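Local coordinates for secreted protein (PDB 5LXZ) that binds copper and is probably a secreted copper-radical oxidase of the galactose oxidase-like AA5 family, at residues 220-224 with 242-248; 257-263 with 276-281; 522-528 with 566-572. The protein carries 1 engineered substitution. One frame throughout, in Å; residues are numbered along the deposited sequence. Where two conformers were deposited one is given.

Contact 1: residues 220-224 with 242-248. Engineered in segment 242-248: Ala247 (natural residue Trp). With CU (copper (II) ion), chain B.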
loop_
_atom_site.group_PDB
_atom_site.type_symbol
_atom_site.label_atom_id
_atom_site.label_comp_id
_atom_site.label_asym_id
_atom_site.label_seq_id
_atom_site.Cartn_x
_atom_site.Cartn_y
_atom_site.Cartn_z
ATOM N N PHE A 220 -1.245 13.111 -12.817
ATOM C CA PHE A 220 -0.478 12.072 -12.225
ATOM C C PHE A 220 -0.287 10.892 -13.215
ATOM O O PHE A 220 -1.280 10.296 -13.589
ATOM C CB PHE A 220 -1.284 11.715 -10.996
ATOM C CG PHE A 220 -0.679 10.645 -10.148
ATOM C CD1 PHE A 220 0.670 10.534 -10.034
ATOM C CD2 PHE A 220 -1.495 9.791 -9.412
ATOM C CE1 PHE A 220 1.236 9.558 -9.233
ATOM C CE2 PHE A 220 -0.942 8.800 -8.629
ATOM C CZ PHE A 220 0.422 8.688 -8.529
ATOM N N GLN A 221 0.961 10.564 -13.619
ATOM C CA GLN A 221 1.231 9.687 -14.756
ATOM C C GLN A 221 2.234 8.612 -14.359
ATOM O O GLN A 221 3.219 8.951 -13.706
ATOM C CB GLN A 221 1.881 10.497 -15.860
ATOM C CG GLN A 221 0.969 11.610 -16.428
ATOM C CD GLN A 221 1.685 12.521 -17.422
ATOM O OE1 GLN A 221 2.888 12.514 -17.559
ATOM N NE2 GLN A 221 0.919 13.319 -18.116
ATOM N N GLY A 222 1.997 7.391 -14.804
ATOM C CA GLY A 222 2.841 6.232 -14.431
ATOM C C GLY A 222 3.996 5.990 -15.360
ATOM O O GLY A 222 4.024 6.474 -16.498
ATOM N N ILE A 223 4.928 5.140 -14.900
ATOM C CA ILE A 223 6.041 4.662 -15.697
ATOM C C ILE A 223 6.131 3.125 -15.635
ATOM O O ILE A 223 5.458 2.507 -14.809
ATOM C CB ILE A 223 7.351 5.286 -15.208
ATOM C CG1 ILE A 223 7.713 4.786 -13.800
ATOM C CG2 ILE A 223 7.278 6.822 -15.301
ATOM C CD1 ILE A 223 9.022 5.350 -13.268
ATOM N N ARG A 224 6.897 2.544 -16.558
ATOM C CA ARG A 224 7.024 1.102 -16.704
ATOM C C ARG A 224 8.202 0.511 -15.947
ATOM O O ARG A 224 8.312 -0.711 -15.871
ATOM C CB ARG A 224 7.166 0.724 -18.169
ATOM C CG ARG A 224 6.000 1.148 -19.023
ATOM C CD ARG A 224 6.150 0.776 -20.507
ATOM N NE ARG A 224 4.910 1.221 -21.147
ATOM C CZ ARG A 224 4.616 2.488 -21.518
ATOM N NH1 ARG A 224 5.495 3.491 -21.392
ATOM N NH2 ARG A 224 3.414 2.771 -22.029
ATOM N N MET A 242 7.926 -3.295 -17.054
ATOM C CA MET A 242 6.599 -3.812 -17.283
ATOM C C MET A 242 6.090 -3.420 -18.678
ATOM O O MET A 242 6.556 -2.444 -19.279
ATOM C CB MET A 242 5.614 -3.265 -16.243
ATOM C CG MET A 242 5.936 -3.743 -14.871
ATOM S SD MET A 242 4.777 -3.131 -13.630
ATOM C CE MET A 242 5.053 -1.372 -13.753
ATOM N N HIS A 243 5.132 -4.185 -19.181
ATOM C CA HIS A 243 4.433 -3.779 -20.400
ATOM C C HIS A 243 3.614 -2.521 -20.193
ATOM O O HIS A 243 3.580 -1.632 -21.042
ATOM C CB HIS A 243 3.561 -4.917 -20.886
ATOM C CG HIS A 243 4.337 -6.130 -21.272
ATOM N ND1 HIS A 243 4.880 -6.283 -22.527
ATOM C CD2 HIS A 243 4.699 -7.220 -20.568
ATOM C CE1 HIS A 243 5.534 -7.430 -22.574
ATOM N NE2 HIS A 243 5.427 -8.022 -21.405
ATOM N N GLU A 244 2.911 -2.452 -19.055
ATOM C CA GLU A 244 2.088 -1.311 -18.709
ATOM C C GLU A 244 2.822 -0.324 -17.821
ATOM O O GLU A 244 3.530 -0.711 -16.905
ATOM C CB GLU A 244 0.843 -1.764 -17.970
ATOM C CG GLU A 244 -0.060 -2.685 -18.759
ATOM C CD GLU A 244 -0.776 -1.980 -19.903
ATOM O OE1 GLU A 244 -1.175 -0.801 -19.738
ATOM O OE2 GLU A 244 -0.980 -2.620 -20.973
ATOM N N ALA A 245 2.637 0.963 -18.088
ATOM C CA ALA A 245 3.035 2.015 -17.172
ATOM C C ALA A 245 2.055 1.985 -16.002
ATOM O O ALA A 245 0.847 1.859 -16.217
ATOM C CB ALA A 245 2.982 3.344 -17.873
ATOM N N ARG A 246 2.584 2.054 -14.778
ATOM C CA ARG A 246 1.748 1.948 -13.588
ATOM C C ARG A 246 2.275 2.831 -12.479
ATOM O O ARG A 246 3.343 2.588 -11.954
ATOM C CB ARG A 246 1.683 0.505 -13.069
ATOM C CG ARG A 246 1.298 -0.557 -14.099
ATOM C CD ARG A 246 1.415 -1.925 -13.412
ATOM N NE ARG A 246 1.258 -2.977 -14.391
ATOM C CZ ARG A 246 0.098 -3.522 -14.766
ATOM N NH1 ARG A 246 -1.040 -3.214 -14.199
ATOM N NH2 ARG A 246 0.053 -4.446 -15.724
ATOM N N ALA A 247 1.505 3.858 -12.131
ATOM C CA ALA A 247 1.630 4.540 -10.857
ATOM C C ALA A 247 0.662 3.886 -9.908
ATOM O O ALA A 247 -0.539 3.813 -10.179
ATOM C CB ALA A 247 1.311 6.035 -10.954
ATOM N N TYR A 248 1.177 3.416 -8.769
ATOM C CA TYR A 248 0.392 2.800 -7.682
ATOM C C TYR A 248 -0.088 1.367 -7.971
ATOM O O TYR A 248 -1.227 0.990 -7.658
ATOM C CB TYR A 248 -0.822 3.629 -7.297
ATOM C CG TYR A 248 -0.613 4.923 -6.622
ATOM C CD1 TYR A 248 0.648 5.458 -6.378
ATOM C CD2 TYR A 248 -1.733 5.583 -6.157
ATOM C CE1 TYR A 248 0.759 6.664 -5.723
ATOM C CE2 TYR A 248 -1.622 6.777 -5.535
ATOM C CZ TYR A 248 -0.390 7.308 -5.314
ATOM O OH TYR A 248 -0.388 8.495 -4.656
HETATM CU CU CU B . 0.810 8.622 -2.985
HETATM O O HOH W 1 0.709 10.347 -4.323
#
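The copper site of this galactose oxidase-like protein is approached here through its second shell: Tyr248, a copper ligand, takes the edge of Phe220 on one face of its ring. Both residues were modelled in two conformers; in the one described the pair is T-shaped, with ring centroids 4.9 Å apart and planes at 68°. Phe220 CZ leads, 3.5 Å from Tyr248 CE1 and displaced toward the rim of the tyrosine ring. CG of Phe220 stands anti to the backbone N (chi1 -179°), which turns the ring toward the tyrosine. Tyr248 OH binds copper at 2.1 Å; His461, His548 and a water share the metal, and Tyr460 OH is hydrogen-bonded to the tyrosine oxygen. Ala247 is an engineered residue replacing a natural tryptophan; its CB touches the same Phe220 CZ at 3.7 Å. Beside it the backbones close up at Gly222, whose CA lies 3.6 Å from Ala247 N; a CB on Gly222 would probably collide with Ala247 N and Arg246 C. Further along, Arg246 N donates an almost straight bond (170°) to Ile223 O, reaching it from above the carbonyl plane. Arg224 ends the contact in extended form from CG to NE. Its NE donates to His243 O at 3.1 Å, the oxygen lying in the guanidinium plane, while Ala245 CB sits over one guanidinium face. Arg224 O in turn accepts from Met242 N at 2.9 Å. The contact thus fastens the end of strand 218-222 to the loop that leads into strand 250-253. Strand 91-102 adjoins 220-223 through backbone bonds from Gln221 and Ile223, and the side chains of Met242 and Arg246 rest on Ser261 of strand 259-262.

Contact 2: residues 257-263 with 276-281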
loop_
_atom_site.group_PDB
_atom_site.type_symbol
_atom_site.label_atom_id
_atom_site.label_comp_id
_atom_site.label_asym_id
_atom_site.label_seq_id
_atom_site.Cartn_x
_atom_site.Cartn_y
_atom_site.Cartn_z
ATOM N N GLY A 257 5.570 -18.511 -7.048
ATOM C CA GLY A 257 6.674 -17.651 -6.737
ATOM C C GLY A 257 6.849 -16.506 -7.748
ATOM O O GLY A 257 7.744 -15.677 -7.591
ATOM N N LYS A 258 6.010 -16.443 -8.776
ATOM C CA LYS A 258 6.035 -15.329 -9.699
ATOM C C LYS A 258 5.280 -14.167 -9.060
ATOM O O LYS A 258 4.522 -14.364 -8.107
ATOM C CB LYS A 258 5.448 -15.730 -11.033
ATOM C CG LYS A 258 6.266 -16.851 -11.689
ATOM C CD LYS A 258 5.698 -17.148 -13.048
ATOM C CE LYS A 258 6.410 -18.364 -13.633
ATOM N NZ LYS A 258 5.811 -18.681 -14.951
ATOM N N ILE A 259 5.548 -12.976 -9.539
ATOM C CA ILE A 259 4.974 -11.748 -8.964
ATOM C C ILE A 259 3.953 -11.123 -9.882
ATOM O O ILE A 259 4.245 -10.803 -11.030
ATOM C CB ILE A 259 6.047 -10.714 -8.652
ATOM C CG1 ILE A 259 7.230 -11.318 -7.888
ATOM C CG2 ILE A 259 5.433 -9.504 -7.946
ATOM C CD1 ILE A 259 6.876 -11.961 -6.572
ATOM N N LEU A 260 2.728 -11.023 -9.385
ATOM C CA LEU A 260 1.639 -10.424 -10.108
ATOM C C LEU A 260 1.641 -8.908 -9.889
ATOM O O LEU A 260 1.639 -8.456 -8.745
ATOM C CB LEU A 260 0.339 -11.060 -9.666
ATOM C CG LEU A 260 -0.942 -10.565 -10.345
ATOM C CD1 LEU A 260 -1.047 -11.013 -11.771
ATOM C CD2 LEU A 260 -2.116 -11.089 -9.560
ATOM N N SER A 261 1.534 -8.160 -10.966
ATOM C CA SER A 261 1.382 -6.697 -10.918
ATOM C C SER A 261 -0.014 -6.327 -11.405
ATOM O O SER A 261 -0.426 -6.751 -12.488
ATOM C CB SER A 261 2.431 -6.053 -11.741
ATOM O OG SER A 261 2.249 -4.663 -11.676
ATOM N N VAL A 262 -0.733 -5.595 -10.552
ATOM C CA VAL A 262 -2.127 -5.257 -10.744
ATOM C C VAL A 262 -2.345 -3.774 -10.615
ATOM O O VAL A 262 -1.884 -3.127 -9.659
ATOM C CB VAL A 262 -3.001 -5.990 -9.716
ATOM C CG1 VAL A 262 -4.470 -5.733 -9.896
ATOM C CG2 VAL A 262 -2.744 -7.486 -9.844
ATOM N N SER A 263 -3.139 -3.271 -11.551
ATOM C CA SER A 263 -3.667 -1.908 -11.492
ATOM C C SER A 263 -2.589 -0.859 -11.673
ATOM O O SER A 263 -1.551 -1.116 -12.272
ATOM C CB SER A 263 -4.540 -1.707 -10.240
ATOM O OG SER A 263 -5.335 -0.504 -10.392
ATOM N N ASN A 276 -3.226 -7.069 -16.325
ATOM C CA ASN A 276 -2.269 -7.483 -15.303
ATOM C C ASN A 276 -1.114 -8.249 -15.895
ATOM O O ASN A 276 -1.229 -8.776 -17.037
ATOM C CB ASN A 276 -3.018 -8.302 -14.265
ATOM C CG ASN A 276 -4.199 -7.550 -13.729
ATOM O OD1 ASN A 276 -4.055 -6.375 -13.386
ATOM N ND2 ASN A 276 -5.349 -8.168 -13.689
ATOM N N GLU A 277 0.012 -8.302 -15.190
ATOM C CA GLU A 277 1.189 -8.954 -15.694
ATOM C C GLU A 277 1.934 -9.655 -14.611
ATOM O O GLU A 277 1.748 -9.387 -13.430
ATOM C CB GLU A 277 2.108 -8.029 -16.476
ATOM C CG GLU A 277 2.560 -6.782 -15.855
ATOM C CD GLU A 277 3.053 -5.818 -16.991
ATOM O OE1 GLU A 277 3.985 -6.206 -17.784
ATOM O OE2 GLU A 277 2.498 -4.694 -17.164
ATOM N N VAL A 278 2.756 -10.609 -15.005
ATOM C CA VAL A 278 3.471 -11.442 -14.079
ATOM C C VAL A 278 4.943 -11.351 -14.361
ATOM O O VAL A 278 5.350 -11.564 -15.504
ATOM C CB VAL A 278 2.974 -12.893 -14.141
ATOM C CG1 VAL A 278 3.804 -13.773 -13.265
ATOM C CG2 VAL A 278 1.494 -12.980 -13.774
ATOM N N TYR A 279 5.730 -11.126 -13.320
ATOM C CA TYR A 279 7.183 -11.140 -13.376
ATOM C C TYR A 279 7.659 -12.510 -12.977
ATOM O O TYR A 279 7.320 -12.994 -11.906
ATOM C CB TYR A 279 7.743 -10.142 -12.373
ATOM C CG TYR A 279 9.246 -9.993 -12.366
ATOM C CD1 TYR A 279 9.886 -9.310 -13.390
ATOM C CD2 TYR A 279 10.021 -10.514 -11.346
ATOM C CE1 TYR A 279 11.232 -9.109 -13.351
ATOM C CE2 TYR A 279 11.386 -10.301 -11.297
ATOM C CZ TYR A 279 11.974 -9.592 -12.298
ATOM O OH TYR A 279 13.326 -9.387 -12.204
ATOM N N ASP A 280 8.474 -13.134 -13.831
ATOM C CA ASP A 280 9.104 -14.381 -13.474
ATOM C C ASP A 280 10.506 -14.079 -13.004
ATOM O O ASP A 280 11.359 -13.662 -13.794
ATOM C CB ASP A 280 9.150 -15.254 -14.733
ATOM C CG ASP A 280 9.710 -16.618 -14.458
ATOM O OD1 ASP A 280 10.249 -16.840 -13.371
ATOM O OD2 ASP A 280 9.558 -17.460 -15.387
ATOM N N PRO A 281 10.827 -14.244 -11.714
ATOM C CA PRO A 281 12.176 -13.941 -11.237
ATOM C C PRO A 281 13.295 -14.751 -11.914
ATOM O O PRO A 281 14.438 -14.316 -11.949
ATOM C CB PRO A 281 12.110 -14.271 -9.742
ATOM C CG PRO A 281 10.665 -14.200 -9.448
ATOM C CD PRO A 281 9.928 -14.679 -10.617
HETATM O O HOH W 2 -4.647 -3.822 -13.987
#
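Asn276 meets Val262 through its amide oxygen: OD1 lies 3.6 Å from Val262 CG1, and a water that accepts from Ser263 N lies beside this oxygen. The other end of that amide, ND2, is held by Arg293 O. At Glu277 the backbone pairs with Ser261 in both directions, Ser261 N reaching Glu277 O at 2.8 Å in a nearly linear bond. The Glu277 carboxylate is taken by Arg246 and by the backbone N of His243 and Glu244, which probably compensates its buried charge. Val278 faces the side of the sheet that carries Leu260. CG2 of Val278 touches Leu260 CD1 at 3.8 Å, whereas its CG1, anti to the backbone N (chi1 175°), presses on Lys258 CB at a tight 3.4 Å. Tyr279 forms the second two-way pair, with Ile259; Tyr279 N approaches Ile259 O in the carbonyl plane at 2.7 Å, and the two CB atoms meet on the other side of the sheet. The phenol of Tyr279 leads off to Glu228. The extended Lys258 chain runs toward the Asp280 carboxylate, Lys258 NZ standing 4.0 Å from Asp280 OD2 in a long salt bridge; Asp280 OD1 is bonded to Lys282 N. Replacing Lys258 with an alanine would probably cost Asp280 this distant positive partner and uncover part of Val278, although the close contact at CB would remain. Pro281 ends the segment with its CG 3.8 Å from Gly257 O. Strands 259-262 and 277-280 are the two inner strands of a four-stranded antiparallel sheet, a Kelch-motif blade of the beta-propeller.

Contact 3: residues 522-528 with 566-572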
loop_
_atom_site.group_PDB
_atom_site.type_symbol
_atom_site.label_atom_id
_atom_site.label_comp_id
_atom_site.label_asym_id
_atom_site.label_seq_id
_atom_site.Cartn_x
_atom_site.Cartn_y
_atom_site.Cartn_z
ATOM N N GLY A 522 8.829 -27.815 5.604
ATOM C CA GLY A 522 8.776 -29.195 6.091
ATOM C C GLY A 522 10.049 -29.690 6.722
ATOM O O GLY A 522 10.089 -30.831 7.159
ATOM N N GLY A 523 11.059 -28.825 6.807
ATOM C CA GLY A 523 12.359 -29.136 7.373
ATOM C C GLY A 523 12.530 -28.477 8.710
ATOM O O GLY A 523 11.711 -27.632 9.129
ATOM N N SER A 524 13.630 -28.845 9.362
ATOM C CA SER A 524 13.908 -28.368 10.699
ATOM C C SER A 524 15.272 -27.748 10.801
ATOM O O SER A 524 16.133 -28.019 10.008
ATOM C CB SER A 524 13.804 -29.544 11.699
ATOM O OG SER A 524 12.495 -30.083 11.722
ATOM N N GLY A 525 15.424 -26.848 11.762
ATOM C CA GLY A 525 16.713 -26.244 12.102
ATOM C C GLY A 525 16.802 -26.069 13.596
ATOM O O GLY A 525 15.793 -26.007 14.292
ATOM N N THR A 526 18.045 -26.120 14.096
ATOM C CA THR A 526 18.306 -26.063 15.522
ATOM C C THR A 526 19.077 -24.786 15.822
ATOM O O THR A 526 20.002 -24.402 15.116
ATOM C CB THR A 526 19.061 -27.332 15.973
ATOM O OG1 THR A 526 18.245 -28.477 15.709
ATOM C CG2 THR A 526 19.347 -27.325 17.473
ATOM N N PHE A 527 18.651 -24.135 16.887
ATOM C CA PHE A 527 19.166 -22.876 17.366
ATOM C C PHE A 527 19.588 -23.068 18.818
ATOM O O PHE A 527 19.164 -24.012 19.475
ATOM C CB PHE A 527 18.067 -21.807 17.284
ATOM C CG PHE A 527 17.664 -21.477 15.887
ATOM C CD1 PHE A 527 16.799 -22.308 15.189
ATOM C CD2 PHE A 527 18.198 -20.345 15.248
ATOM C CE1 PHE A 527 16.429 -22.003 13.878
ATOM C CE2 PHE A 527 17.837 -20.044 13.938
ATOM C CZ PHE A 527 16.947 -20.881 13.270
ATOM N N THR A 528 20.403 -22.149 19.304
ATOM C CA THR A 528 20.774 -22.121 20.716
ATOM C C THR A 528 19.988 -21.072 21.460
ATOM O O THR A 528 19.956 -19.893 21.066
ATOM C CB THR A 528 22.271 -21.858 20.860
ATOM O OG1 THR A 528 22.979 -22.891 20.168
ATOM C CG2 THR A 528 22.727 -21.835 22.328
ATOM N N ASP A 566 19.766 -26.357 26.028
ATOM C CA ASP A 566 19.898 -25.027 25.441
ATOM C C ASP A 566 19.650 -25.050 23.917
ATOM O O ASP A 566 20.049 -24.107 23.233
ATOM C CB ASP A 566 21.258 -24.400 25.792
ATOM C CG ASP A 566 22.450 -25.103 25.140
ATOM O OD1 ASP A 566 22.305 -26.234 24.616
ATOM O OD2 ASP A 566 23.581 -24.511 25.149
ATOM N N LYS A 567 19.050 -26.135 23.417
ATOM C CA LYS A 567 18.808 -26.328 21.981
ATOM C C LYS A 567 17.318 -26.249 21.687
ATOM O O LYS A 567 16.494 -26.862 22.374
ATOM C CB LYS A 567 19.345 -27.666 21.500
ATOM C CG LYS A 567 20.849 -27.842 21.657
ATOM C CD LYS A 567 21.695 -26.949 20.761
ATOM C CE LYS A 567 23.135 -27.455 20.695
ATOM N NZ LYS A 567 23.746 -27.598 22.050
ATOM N N LEU A 568 16.980 -25.423 20.699
ATOM C CA LEU A 568 15.625 -25.247 20.238
ATOM C C LEU A 568 15.568 -25.694 18.787
ATOM O O LEU A 568 16.239 -25.116 17.944
ATOM C CB LEU A 568 15.269 -23.781 20.351
ATOM C CG LEU A 568 13.805 -23.522 20.064
ATOM C CD1 LEU A 568 12.905 -23.937 21.223
ATOM C CD2 LEU A 568 13.583 -22.059 19.761
ATOM N N THR A 569 14.786 -26.733 18.513
ATOM C CA THR A 569 14.609 -27.238 17.136
ATOM C C THR A 569 13.259 -26.764 16.658
ATOM O O THR A 569 12.264 -27.022 17.283
ATOM C CB THR A 569 14.697 -28.745 17.093
ATOM O OG1 THR A 569 16.028 -29.065 17.521
ATOM C CG2 THR A 569 14.484 -29.280 15.701
ATOM N N VAL A 570 13.236 -26.127 15.503
ATOM C CA VAL A 570 11.985 -25.604 14.937
ATOM C C VAL A 570 11.723 -26.292 13.616
ATOM O O VAL A 570 12.658 -26.695 12.944
ATOM C CB VAL A 570 12.056 -24.075 14.741
ATOM C CG1 VAL A 570 12.441 -23.393 16.032
ATOM C CG2 VAL A 570 13.038 -23.675 13.660
ATOM N N THR A 571 10.455 -26.378 13.236
ATOM C CA THR A 571 10.090 -27.006 11.962
ATOM C C THR A 571 9.214 -26.025 11.191
ATOM O O THR A 571 8.249 -25.526 11.704
ATOM C CB THR A 571 9.361 -28.349 12.193
ATOM O OG1 THR A 571 10.222 -29.212 12.979
ATOM C CG2 THR A 571 9.048 -29.061 10.900
ATOM N N VAL A 572 9.593 -25.782 9.948
ATOM C CA VAL A 572 8.864 -24.871 9.093
ATOM C C VAL A 572 7.663 -25.615 8.524
ATOM O O VAL A 572 7.802 -26.717 8.005
ATOM C CB VAL A 572 9.782 -24.354 7.964
ATOM C CG1 VAL A 572 9.019 -23.433 7.019
ATOM C CG2 VAL A 572 10.954 -23.572 8.543
#
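Ser524 and Thr571 both carry their hydroxyl anti to the carbonyl carbon (chi1 -62° and -57°), and this brings OG and OG1 to 2.7 Å in a hydrogen bond across the strands. Thr526 and Thr569 repeat the arrangement with like torsions, their OG1 atoms 2.9 Å apart; in neither pair is the donor fixed. Strands 524-528 and 567-571 belong to the Early set domain, the immunoglobulin-like beta-sandwich module of galactose oxidase-like proteins. Both hydroxyl pairs occupy non-hydrogen-bonded positions of the antiparallel pairing, where the strands come closest and short polar side chains can join directly. Between them Gly525 and Val570 are bonded in both directions, Val570 N giving the shorter bond, 2.8 Å to Gly525 O. Phe527 and Leu568 form the next such pair. At the far end, Val572 N binds Gly523 O almost head-on, and Gly522 N curls back to Val572 O from above its carbonyl plane. Gly522 has a positive phi, a backbone shape that favours glycine. The opposite side of the sheet is apolar. There the Phe527 side chain crosses that of Val570 at about a right angle, with Phe527 CE1 3.8 Å from Val570 CG2. Met586 of strand 582-590 touches both residues, and Val588 of the same strand meets Leu568. Strand 524-528 is outermost in its sheet within the chain, and 567-571 separates it from strand 556-564. Beyond the last hydroxyl pair, Lys567 CB packs on Thr526 CG2 at 4.0 Å. The lysine chain bends at chi2 and chi4, and its NZ forms a salt bridge with Asp566 OD1, 3.2 Å away, on the syn side and somewhat out of the carboxylate plane.

Contacts 1 and 2 are buried and adjoin: they meet at Glu277, whose carboxylate joins the 242-248 loop to the sheet by a salt bridge and hydrogen bonds to backbone N. Contact 3 lies in another domain, its centre about 33 Å from that of contact 2 and 43 Å from that of contact 1, and is partly exposed. Contacts 2 and 3 are both antiparallel strand pairs, but they differ in the polar groups on them. Contact 2 buries a carboxylate, while contact 3 lines an outer face with paired hydroxyls and keeps its apolar side inward. Contact 1 has no regular strand pairing and is alone in reaching a metal.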